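Local coordinates for protein probable enoyl-CoA hydratase/isomerase (Mycobacterium abscessus, PDB 3SWX) that probably acts as an enoyl-CoA hydratase or isomerase on acyl-CoA thioesters, as is usual in the crotonase family, at residues B[116-120]-B[135-139]. Residues are numbered along the deposited sequence; the frame is centred on the assembly and turned at random.
Sequences LGIEL and FAQLE
Leu116 meets Glu139 through its backbone: the N atom of Leu116 lies 4.1 Å from OE2 of Glu139, near but not hydrogen-bonded. Helix 116-123 begins here.

Ile118 makes most of the apolar contact. Its CG1 is anti to the carbonyl carbon (chi1 -64°), and the extended arm carries CD1 against the opposite backbone. CD1 of Ile118 sits 3.5 Å from C of Ala136. It also touches CB of Phe135, while CG1 comes to the edge of that ring, near its plane. The CG2 branch of Ile118 packs 3.6 Å from OE1 of Gln137. This buried amide oxygen has no polar partner in the model.

The side chain of Glu119 is extended beyond CG, and this brings its carboxylate close to that of Glu139. OE2 of Glu119 and OE2 of Glu139 are 3.7 Å apart, with the carboxylate planes turned 76° from each other. One water bridges them, donating to both oxygens. The other oxygen of Glu119, OE1, accepts from the backbone N of Gly148 and of Ala150. Glu139 is held from its own segment: NE2 of Gln137 reaches its OE1 at 3.0 Å on the syn side, and its OE2 weakly. Two glutamates facing one water match the acidic pair of crotonase-type hydratases, so this is probably the catalytic centre.

Helix 116-123 follows directly on strand 112-114, which runs parallel to strand 134-136 in a small sheet. Phe135 bonds by its backbone to Phe173 of the antiparallel strand 173-174. Helix 150-158 packs against Gln137.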
# COMPACT_ATOMS: atom_id res chain seq x y z
N LEU B 116 11.93 -6.40 17.13
CA LEU B 116 12.94 -6.10 16.10
C LEU B 116 12.96 -7.11 14.97
O LEU B 116 13.36 -6.78 13.85
CB LEU B 116 14.34 -6.03 16.71
CG LEU B 116 14.76 -4.78 17.43
CD1 LEU B 116 16.21 -5.00 17.94
CD2 LEU B 116 14.68 -3.53 16.52
N GLY B 117 12.52 -8.34 15.25
CA GLY B 117 12.44 -9.37 14.22
C GLY B 117 11.45 -9.04 13.10
O GLY B 117 11.71 -9.30 11.94
N ILE B 118 10.30 -8.52 13.49
CA ILE B 118 9.27 -8.04 12.55
C ILE B 118 9.89 -6.96 11.68
O ILE B 118 9.73 -6.94 10.46
CB ILE B 118 8.05 -7.46 13.27
CG1 ILE B 118 7.33 -8.54 14.10
CG2 ILE B 118 7.07 -6.89 12.27
CD1 ILE B 118 6.09 -8.04 14.90
N GLU B 119 10.66 -6.10 12.33
CA GLU B 119 11.27 -4.95 11.67
C GLU B 119 12.42 -5.35 10.74
O GLU B 119 12.63 -4.70 9.70
CB GLU B 119 11.67 -3.92 12.73
CG GLU B 119 10.44 -3.25 13.34
CD GLU B 119 10.76 -2.30 14.48
OE1 GLU B 119 10.31 -1.14 14.44
OE2 GLU B 119 11.48 -2.72 15.41
N LEU B 120 13.12 -6.44 11.07
CA LEU B 120 14.13 -7.01 10.16
C LEU B 120 13.48 -7.51 8.89
O LEU B 120 13.97 -7.25 7.80
CB LEU B 120 14.87 -8.18 10.80
CG LEU B 120 16.13 -7.87 11.57
CD1 LEU B 120 16.80 -9.19 12.05
CD2 LEU B 120 17.10 -7.06 10.66
N PHE B 135 4.09 -13.73 15.23
CA PHE B 135 4.62 -12.36 15.28
C PHE B 135 3.97 -11.53 16.40
O PHE B 135 2.76 -11.60 16.61
CB PHE B 135 4.37 -11.64 13.94
CG PHE B 135 4.89 -12.38 12.74
CD1 PHE B 135 4.14 -13.39 12.16
CD2 PHE B 135 6.11 -12.07 12.18
CE1 PHE B 135 4.62 -14.09 11.07
CE2 PHE B 135 6.59 -12.76 11.08
CZ PHE B 135 5.85 -13.77 10.52
N ALA B 136 4.77 -10.72 17.08
CA ALA B 136 4.22 -9.79 18.08
C ALA B 136 5.07 -8.53 18.25
O ALA B 136 6.27 -8.60 18.60
CB ALA B 136 4.01 -10.50 19.42
N GLN B 137 4.42 -7.38 18.04
CA GLN B 137 5.02 -6.08 18.17
C GLN B 137 4.80 -5.63 19.63
O GLN B 137 3.90 -4.82 19.94
CB GLN B 137 4.39 -5.13 17.15
CG GLN B 137 5.24 -3.91 16.81
CD GLN B 137 6.33 -4.20 15.79
OE1 GLN B 137 6.06 -4.34 14.60
NE2 GLN B 137 7.57 -4.26 16.26
N LEU B 138 5.65 -6.15 20.52
CA LEU B 138 5.46 -6.04 21.95
C LEU B 138 5.86 -4.71 22.60
O LEU B 138 5.64 -4.51 23.81
CB LEU B 138 6.21 -7.19 22.66
CG LEU B 138 5.71 -8.62 22.41
CD1 LEU B 138 6.68 -9.64 23.03
CD2 LEU B 138 4.29 -8.86 22.96
N GLU B 139 6.45 -3.80 21.83
CA GLU B 139 7.08 -2.60 22.41
C GLU B 139 6.13 -1.79 23.28
O GLU B 139 6.48 -1.46 24.43
CB GLU B 139 7.71 -1.72 21.32
CG GLU B 139 8.94 -2.36 20.59
CD GLU B 139 8.58 -3.16 19.32
OE1 GLU B 139 7.42 -3.64 19.19
OE2 GLU B 139 9.47 -3.33 18.45
O HOH W 1 11.42 -1.89 17.79